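Local coordinates for protein LbaCas13a H328A (C2c2) (Lachnospiraceae bacterium NK4A179, PDB 5WLH) that binds pre-crRNA as a CRISPR-Cas13a effector, an RNA-guided nuclease that targets RNA and cleaves at adenines, at residues Leu513-Val518 with Leu564-Gly569; Glu1002-Gly1005 with Asp1010-Asn1013; Leu1053-Asp1058 with Ser1256-Ser1261. One frame throughout, in Å; residues are numbered along the deposited sequence. Where two conformers were deposited one is given.

All three contacts are partly buried and lie on the same side of the chain's centre, and none touches another: the nearest atoms of contacts 1 and 3 are about 8 Å apart. Contact 2 is the most peripheral, its centre about 47 Å from the chain's centre, against about 31 Å for contact 1 and about 26 Å for contact 3. Contact 1 joins the end of helix 486-517 to the turn after helix 559-564 through amides and a phenol. Contact 2 is local, a loop folded back on helix 1008-1017, with one buried serine among more exposed acids. Contact 3 spans the most sequence and has no polar bond across it: a lysine's methylenes lie on a buried phenylalanine.

Contact 1 of 3, residues Leu513-Val518 with Leu564-Gly569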
loop_
_atom_site.group_PDB
_atom_site.type_symbol
_atom_site.label_atom_id
_atom_site.label_comp_id
_atom_site.label_asym_id
_atom_site.label_seq_id
_atom_site.Cartn_x
_atom_site.Cartn_y
_atom_site.Cartn_z
ATOM N N LEU A 513 -2.463 -16.308 19.744
ATOM C CA LEU A 513 -1.989 -17.161 20.833
ATOM C C LEU A 513 -2.460 -16.637 22.182
ATOM O O LEU A 513 -2.788 -17.418 23.082
ATOM C CB LEU A 513 -0.467 -17.261 20.811
ATOM C CG LEU A 513 0.187 -18.083 21.941
ATOM C CD1 LEU A 513 -0.430 -19.478 22.061
ATOM C CD2 LEU A 513 1.668 -18.188 21.685
ATOM N N SER A 514 -2.481 -15.317 22.352
ATOM C CA SER A 514 -2.885 -14.754 23.638
ATOM C C SER A 514 -4.384 -14.895 23.872
ATOM O O SER A 514 -4.828 -14.967 25.027
ATOM C CB SER A 514 -2.477 -13.281 23.717
ATOM O OG SER A 514 -3.497 -12.428 23.248
ATOM N N SER A 515 -5.164 -14.958 22.794
ATOM C CA SER A 515 -6.599 -14.683 22.879
ATOM C C SER A 515 -7.321 -15.667 23.794
ATOM O O SER A 515 -8.276 -15.289 24.487
ATOM C CB SER A 515 -7.220 -14.693 21.480
ATOM O OG SER A 515 -7.193 -15.982 20.913
ATOM N N GLN A 516 -6.888 -16.926 23.816
ATOM C CA GLN A 516 -7.524 -17.944 24.634
ATOM C C GLN A 516 -6.652 -18.444 25.775
ATOM O O GLN A 516 -7.115 -19.271 26.564
ATOM C CB GLN A 516 -7.934 -19.135 23.773
ATOM C CG GLN A 516 -9.073 -18.879 22.831
ATOM C CD GLN A 516 -9.578 -20.174 22.260
ATOM O OE1 GLN A 516 -10.335 -20.891 22.909
ATOM N NE2 GLN A 516 -9.121 -20.510 21.060
ATOM N N THR A 517 -5.404 -17.994 25.880
ATOM C CA THR A 517 -4.542 -18.456 26.960
ATOM C C THR A 517 -4.462 -17.482 28.121
ATOM O O THR A 517 -4.285 -17.917 29.264
ATOM C CB THR A 517 -3.120 -18.721 26.451
ATOM O OG1 THR A 517 -2.618 -17.540 25.817
ATOM C CG2 THR A 517 -3.093 -19.887 25.468
ATOM N N VAL A 518 -4.577 -16.176 27.872
ATOM C CA VAL A 518 -4.392 -15.184 28.920
ATOM C C VAL A 518 -5.492 -14.135 28.853
ATOM O O VAL A 518 -6.132 -13.920 27.820
ATOM C CB VAL A 518 -3.003 -14.494 28.853
ATOM C CG1 VAL A 518 -1.886 -15.504 29.039
ATOM C CG2 VAL A 518 -2.846 -13.716 27.529
ATOM N N LEU A 564 -3.074 -26.346 21.740
ATOM C CA LEU A 564 -3.095 -27.273 20.622
ATOM C C LEU A 564 -4.310 -27.083 19.714
ATOM O O LEU A 564 -4.341 -27.680 18.633
ATOM C CB LEU A 564 -3.013 -28.715 21.145
ATOM C CG LEU A 564 -1.671 -29.102 21.788
ATOM C CD1 LEU A 564 -1.693 -30.532 22.367
ATOM C CD2 LEU A 564 -0.571 -28.972 20.757
ATOM N N GLN A 565 -5.301 -26.274 20.108
ATOM C CA GLN A 565 -6.349 -25.894 19.158
ATOM C C GLN A 565 -5.748 -25.240 17.919
ATOM O O GLN A 565 -6.261 -25.401 16.805
ATOM C CB GLN A 565 -7.340 -24.930 19.814
ATOM C CG GLN A 565 -8.234 -25.538 20.871
ATOM C CD GLN A 565 -9.105 -24.506 21.570
ATOM O OE1 GLN A 565 -9.519 -23.523 20.972
ATOM N NE2 GLN A 565 -9.401 -24.745 22.844
ATOM N N TYR A 566 -4.667 -24.482 18.103
ATOM C CA TYR A 566 -3.973 -23.806 17.012
ATOM C C TYR A 566 -3.034 -24.723 16.255
ATOM O O TYR A 566 -2.522 -24.330 15.196
ATOM C CB TYR A 566 -3.217 -22.611 17.573
ATOM C CG TYR A 566 -4.176 -21.601 18.102
ATOM C CD1 TYR A 566 -4.749 -20.671 17.252
ATOM C CD2 TYR A 566 -4.571 -21.612 19.436
ATOM C CE1 TYR A 566 -5.670 -19.763 17.705
ATOM C CE2 TYR A 566 -5.489 -20.691 19.902
ATOM C CZ TYR A 566 -6.040 -19.775 19.028
ATOM O OH TYR A 566 -6.958 -18.852 19.469
ATOM N N PHE A 567 -2.804 -25.928 16.768
ATOM C CA PHE A 567 -2.083 -26.976 16.063
ATOM C C PHE A 567 -3.040 -28.090 15.644
ATOM O O PHE A 567 -2.672 -29.266 15.620
ATOM C CB PHE A 567 -0.939 -27.511 16.924
ATOM C CG PHE A 567 0.158 -26.496 17.184
ATOM C CD1 PHE A 567 1.227 -26.374 16.311
ATOM C CD2 PHE A 567 0.117 -25.678 18.296
ATOM C CE1 PHE A 567 2.233 -25.447 16.543
ATOM C CE2 PHE A 567 1.117 -24.742 18.537
ATOM C CZ PHE A 567 2.180 -24.631 17.658
ATOM N N GLY A 568 -4.285 -27.716 15.356
ATOM C CA GLY A 568 -5.256 -28.606 14.753
ATOM C C GLY A 568 -6.081 -29.421 15.727
ATOM O O GLY A 568 -6.887 -30.244 15.281
ATOM N N GLY A 569 -5.912 -29.216 17.024
ATOM C CA GLY A 569 -6.666 -29.932 18.043
ATOM C C GLY A 569 -5.802 -30.938 18.788
ATOM O O GLY A 569 -5.008 -31.678 18.190
#
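Gln516, near the end of helix 486-517, meets Gln565 and Tyr566 in the Schellman turn that closes helix 559-564. The turn has Gly568, with its positive phi, as the C-prime residue, and its backbone bond from Gly569 N to Leu564 O measures 2.7 Å. Between the two segments, one amide nitrogen makes both bonds. Gln516 NE2 gives a nearly straight bond to Tyr566 OH, 3.2 Å with an N-H...O angle of 170°, and the phenol oxygen sits in the plane of the donor amide. The second bond, Gln516 NE2 to Gln565 OE1 at 3.0 Å, is more bent at 144°, and its donor stands above the plane of the accepting carbonyl. The two glutamine side chains cross at about a right angle, with their amide planes 59° apart. Both glutamine chains run out extended beyond CG, which brings their amides together between the two backbones. Ser515 OG lies 3.2 Å from Tyr566 OH and is hydrogen-bonded to His512 O. Behind the contact, Thr517 OG1 turns back on its own helix and donates to Leu513 O at 2.7 Å.

Helix 1039-1047 supplies the outer partners: Lys1045 NZ bonds Gln516 OE1, and Tyr566 OH bonds Leu1046 O. The ring of Tyr566 also meets that of Phe912. A lysine at its oxygen and two acceptors at its nitrogen probably fix which end of the Gln516 amide is the nitrogen, and the phenol oxygen of Tyr566 accepts from that amide and is also hydrogen-bonded to the Leu1046 carbonyl.

Contact 2 of 3, residues Glu1002-Gly1005 with Asp1010-Asn1013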
loop_
_atom_site.group_PDB
_atom_site.type_symbol
_atom_site.label_atom_id
_atom_site.label_comp_id
_atom_site.label_asym_id
_atom_site.label_seq_id
_atom_site.Cartn_x
_atom_site.Cartn_y
_atom_site.Cartn_z
ATOM N N GLU A 1002 -33.449 -20.178 19.620
ATOM C CA GLU A 1002 -34.599 -20.115 20.523
ATOM C C GLU A 1002 -34.289 -20.790 21.862
ATOM O O GLU A 1002 -34.954 -21.735 22.291
ATOM C CB GLU A 1002 -35.843 -20.707 19.845
ATOM C CG GLU A 1002 -36.353 -19.852 18.668
ATOM C CD GLU A 1002 -37.292 -20.600 17.731
ATOM O OE1 GLU A 1002 -37.684 -21.744 18.052
ATOM O OE2 GLU A 1002 -37.642 -20.043 16.667
ATOM N N TYR A 1003 -33.258 -20.272 22.524
ATOM C CA TYR A 1003 -32.856 -20.780 23.829
ATOM C C TYR A 1003 -33.925 -20.448 24.867
ATOM O O TYR A 1003 -34.257 -19.276 25.073
ATOM C CB TYR A 1003 -31.508 -20.186 24.233
ATOM C CG TYR A 1003 -31.030 -20.591 25.607
ATOM C CD1 TYR A 1003 -30.814 -21.926 25.923
ATOM C CD2 TYR A 1003 -30.791 -19.638 26.586
ATOM C CE1 TYR A 1003 -30.375 -22.302 27.177
ATOM C CE2 TYR A 1003 -30.353 -20.003 27.851
ATOM C CZ TYR A 1003 -30.144 -21.337 28.140
ATOM O OH TYR A 1003 -29.704 -21.702 29.395
ATOM N N ASP A 1004 -34.460 -21.482 25.521
ATOM C CA ASP A 1004 -35.536 -21.284 26.487
ATOM C C ASP A 1004 -35.015 -20.857 27.853
ATOM O O ASP A 1004 -35.681 -20.088 28.557
ATOM C CB ASP A 1004 -36.360 -22.567 26.623
ATOM C CG ASP A 1004 -35.496 -23.819 26.638
ATOM O OD1 ASP A 1004 -34.354 -23.755 27.151
ATOM O OD2 ASP A 1004 -35.958 -24.866 26.135
ATOM N N GLY A 1005 -33.839 -21.338 28.241
ATOM C CA GLY A 1005 -33.293 -21.065 29.553
ATOM C C GLY A 1005 -32.696 -22.309 30.169
ATOM O O GLY A 1005 -32.073 -22.244 31.231
ATOM N N ASP A 1010 -29.835 -29.155 24.141
ATOM C CA ASP A 1010 -31.192 -29.578 23.803
ATOM C C ASP A 1010 -31.956 -28.476 23.083
ATOM O O ASP A 1010 -32.698 -28.748 22.132
ATOM C CB ASP A 1010 -31.938 -30.004 25.064
ATOM C CG ASP A 1010 -31.405 -31.293 25.641
ATOM O OD1 ASP A 1010 -31.027 -32.180 24.845
ATOM O OD2 ASP A 1010 -31.353 -31.411 26.885
ATOM N N SER A 1011 -31.787 -27.228 23.526
ATOM C CA SER A 1011 -32.444 -26.113 22.859
ATOM C C SER A 1011 -32.017 -26.007 21.400
ATOM O O SER A 1011 -32.827 -25.640 20.539
ATOM C CB SER A 1011 -32.144 -24.818 23.610
ATOM O OG SER A 1011 -33.198 -23.890 23.460
ATOM N N LEU A 1012 -30.758 -26.338 21.099
ATOM C CA LEU A 1012 -30.292 -26.338 19.716
ATOM C C LEU A 1012 -30.793 -27.565 18.965
ATOM O O LEU A 1012 -31.138 -27.475 17.783
ATOM C CB LEU A 1012 -28.760 -26.266 19.675
ATOM C CG LEU A 1012 -28.071 -26.420 18.313
ATOM C CD1 LEU A 1012 -28.575 -25.379 17.316
ATOM C CD2 LEU A 1012 -26.550 -26.350 18.452
ATOM N N ASN A 1013 -30.838 -28.719 19.637
ATOM C CA ASN A 1013 -31.363 -29.921 18.998
ATOM C C ASN A 1013 -32.850 -29.771 18.693
ATOM O O ASN A 1013 -33.316 -30.195 17.630
ATOM C CB ASN A 1013 -31.104 -31.139 19.885
ATOM C CG ASN A 1013 -31.585 -32.435 19.257
ATOM O OD1 ASN A 1013 -31.088 -32.862 18.212
ATOM N ND2 ASN A 1013 -32.559 -33.070 19.895
#
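Ser1011, buried on helix 1008-1017, is the point on which Glu1002, Tyr1003 and Asp1004 of the preceding loop converge. This is the tight part. Its hydroxyl lies in a bend of the loop backbone: Ser1011 OG is 3.0 Å from Glu1002 O and 3.2 Å from Tyr1003 CA. From Asp1004 N it accepts a weak hydrogen bond, 3.4 Å long and bent to 141°. The serine reaches the loop because OG swings away from its own backbone N (chi1 -151°). Its CB, meanwhile, comes up at the edge of the Tyr1003 ring, near the ring plane, with CD1 of Tyr1003 3.9 Å from CB of Ser1011. One face of that ring is covered from within the loop, where Gly1005 N stands 3.5 Å above the plane of the Tyr1003 ring, over its centre. The same ring stacks on Tyr1008, and its OH bonds Gly1006 O.

The other side is looser and more exposed. The carboxylate of Asp1004 only skirts the serine, with OD1 of Asp1004 3.9 Å from OG of Ser1011, and spends its charge elsewhere: OD2 pairs with Arg1014, one turn along the helix from Asp1010, and OD1 takes the backbone N of Gly1006. Glu1002 sends its carboxylate off to a salt bridge with Arg1062, and it is its carbonyl oxygen that comes closest to the serine. The bond from Asp1004 OD1 to the amide two residues on is that of an Asx turn, and the whole is a compact loop folded onto the helix it leads into.

Contact 3 of 3, residues Leu1053-Asp1058 with Ser1256-Ser1261; sequences LEKITD and SSFDRS
Lys1055 lies across the face of the Phe1258 ring, and that overlap is the whole of the contact. The methylene CD of Lys1055 sits 3.8 Å from the centroid of the Phe1258 ring and only 6° off the ring normal, a well-centred CH-pi interaction. The next carbon stays over the same face but is displaced toward one side, with CE of Lys1055 3.8 Å from CD2 of Phe1258. From its helix the lysine chain runs out extended through CD, then bends at the last torsion (chi4 -59°), which carries the ammonium to Tyr1369, where NZ hydrogen-bonds the tyrosine OH. The aliphatic part thus serves the ring and the charged end serves another residue.

Phe1258 presents its face from the first position to leave helix 1254-1257, where its positive phi (54°) turns the chain. The ring is buried, and it meets Tyr1254 edge to face. With an alanine in place of Phe1258, the lysine methylenes would probably lose the surface they rest on, a gap would open beside Arg1051 and Phe1052, and the Lys1055 chain would be freer to swing.

On the lysine's side helix 1050-1056 ends with a side-chain bond, Thr1057 OG1 to Leu1053 O at 2.6 Å, from the opposite face of that carbonyl to Ile1056 N. The contact joins the last turn of helix 1050-1056 to the residue just after helix 1254-1257. Leu1053 and Ile1056 pack on helix 1106-1145, Ile1056 also reaches helix 1357-1368, and Ser1261 caps the start of helix 1262-1273.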
loop_
_atom_site.group_PDB
_atom_site.type_symbol
_atom_site.label_atom_id
_atom_site.label_comp_id
_atom_site.label_asym_id
_atom_site.label_seq_id
_atom_site.Cartn_x
_atom_site.Cartn_y
_atom_site.Cartn_z
ATOM N N LEU A 1053 -17.614 -9.324 16.908
ATOM C CA LEU A 1053 -18.569 -9.881 15.954
ATOM C C LEU A 1053 -19.997 -9.789 16.484
ATOM O O LEU A 1053 -20.916 -9.443 15.737
ATOM C CB LEU A 1053 -18.210 -11.325 15.626
ATOM C CG LEU A 1053 -16.968 -11.455 14.739
ATOM C CD1 LEU A 1053 -16.467 -12.879 14.771
ATOM C CD2 LEU A 1053 -17.288 -11.030 13.308
ATOM N N GLU A 1054 -20.196 -10.076 17.777
ATOM C CA GLU A 1054 -21.526 -9.927 18.374
ATOM C C GLU A 1054 -22.010 -8.485 18.328
ATOM O O GLU A 1054 -23.218 -8.236 18.216
ATOM C CB GLU A 1054 -21.524 -10.410 19.825
ATOM C CG GLU A 1054 -21.213 -11.879 20.006
ATOM C CD GLU A 1054 -20.885 -12.215 21.449
ATOM O OE1 GLU A 1054 -20.415 -11.323 22.179
ATOM O OE2 GLU A 1054 -21.101 -13.368 21.860
ATOM N N LYS A 1055 -21.097 -7.520 18.422
ATOM C CA LYS A 1055 -21.498 -6.121 18.446
ATOM C C LYS A 1055 -21.820 -5.568 17.066
ATOM O O LYS A 1055 -22.525 -4.560 16.968
ATOM C CB LYS A 1055 -20.406 -5.270 19.103
ATOM C CG LYS A 1055 -20.409 -5.340 20.634
ATOM C CD LYS A 1055 -19.093 -4.877 21.234
ATOM C CE LYS A 1055 -18.982 -5.275 22.697
ATOM N NZ LYS A 1055 -20.092 -4.691 23.511
ATOM N N ILE A 1056 -21.333 -6.180 15.994
ATOM C CA ILE A 1056 -21.503 -5.586 14.673
ATOM C C ILE A 1056 -22.458 -6.366 13.793
ATOM O O ILE A 1056 -22.761 -5.905 12.681
ATOM C CB ILE A 1056 -20.146 -5.393 13.961
ATOM C CG1 ILE A 1056 -19.477 -6.741 13.726
ATOM C CG2 ILE A 1056 -19.255 -4.435 14.769
ATOM C CD1 ILE A 1056 -18.958 -6.924 12.312
ATOM N N THR A 1057 -22.937 -7.524 14.236
ATOM C CA THR A 1057 -23.868 -8.320 13.454
ATOM C C THR A 1057 -25.079 -8.670 14.303
ATOM O O THR A 1057 -25.086 -8.506 15.527
ATOM C CB THR A 1057 -23.225 -9.612 12.940
ATOM O OG1 THR A 1057 -22.679 -10.336 14.049
ATOM C CG2 THR A 1057 -22.127 -9.296 11.959
ATOM N N ASP A 1058 -26.117 -9.148 13.626
ATOM C CA ASP A 1058 -27.275 -9.741 14.275
ATOM C C ASP A 1058 -27.196 -11.254 14.146
ATOM O O ASP A 1058 -26.787 -11.777 13.105
ATOM C CB ASP A 1058 -28.578 -9.241 13.650
ATOM C CG ASP A 1058 -28.717 -7.735 13.716
ATOM O OD1 ASP A 1058 -28.335 -7.145 14.749
ATOM O OD2 ASP A 1058 -29.210 -7.143 12.731
ATOM N N SER A 1256 -10.984 -5.316 23.350
ATOM C CA SER A 1256 -11.313 -5.471 24.758
ATOM C C SER A 1256 -12.220 -4.367 25.272
ATOM O O SER A 1256 -13.052 -4.620 26.148
ATOM C CB SER A 1256 -10.031 -5.497 25.598
ATOM O OG SER A 1256 -9.299 -6.683 25.339
ATOM N N SER A 1257 -12.110 -3.163 24.732
ATOM C CA SER A 1257 -12.761 -2.012 25.336
ATOM C C SER A 1257 -13.776 -1.326 24.438
ATOM O O SER A 1257 -14.774 -0.822 24.952
ATOM C CB SER A 1257 -11.715 -0.985 25.785
ATOM O OG SER A 1257 -11.052 -0.415 24.675
ATOM N N PHE A 1258 -13.557 -1.281 23.120
ATOM C CA PHE A 1258 -14.499 -0.647 22.195
ATOM C C PHE A 1258 -14.817 0.785 22.610
ATOM O O PHE A 1258 -15.937 1.270 22.419
ATOM C CB PHE A 1258 -15.789 -1.469 22.062
ATOM C CG PHE A 1258 -15.561 -2.888 21.623
ATOM C CD1 PHE A 1258 -15.391 -3.196 20.279
ATOM C CD2 PHE A 1258 -15.489 -3.917 22.551
ATOM C CE1 PHE A 1258 -15.165 -4.506 19.871
ATOM C CE2 PHE A 1258 -15.257 -5.233 22.146
ATOM C CZ PHE A 1258 -15.095 -5.527 20.803
ATOM N N ASP A 1259 -13.841 1.474 23.195
ATOM C CA ASP A 1259 -14.037 2.864 23.582
ATOM C C ASP A 1259 -13.935 3.800 22.389
ATOM O O ASP A 1259 -14.374 4.953 22.473
ATOM C CB ASP A 1259 -13.009 3.263 24.635
ATOM C CG ASP A 1259 -11.608 2.860 24.245
ATOM O OD1 ASP A 1259 -11.396 1.672 23.920
ATOM O OD2 ASP A 1259 -10.727 3.739 24.240
ATOM N N ARG A 1260 -13.363 3.336 21.285
ATOM C CA ARG A 1260 -13.325 4.112 20.060
ATOM C C ARG A 1260 -13.609 3.186 18.890
ATOM O O ARG A 1260 -13.553 1.961 19.010
ATOM C CB ARG A 1260 -11.982 4.824 19.870
ATOM C CG ARG A 1260 -10.775 3.917 19.938
ATOM C CD ARG A 1260 -9.501 4.736 20.094
ATOM N NE ARG A 1260 -9.128 4.906 21.493
ATOM C CZ ARG A 1260 -7.993 5.459 21.903
ATOM N NH1 ARG A 1260 -7.112 5.905 21.019
ATOM N NH2 ARG A 1260 -7.738 5.568 23.198
ATOM N N SER A 1261 -13.917 3.794 17.757
ATOM C CA SER A 1261 -14.283 3.070 16.554
ATOM C C SER A 1261 -13.083 2.955 15.635
ATOM O O SER A 1261 -12.080 3.644 15.799
ATOM C CB SER A 1261 -15.403 3.796 15.827
ATOM O OG SER A 1261 -15.004 5.136 15.628
#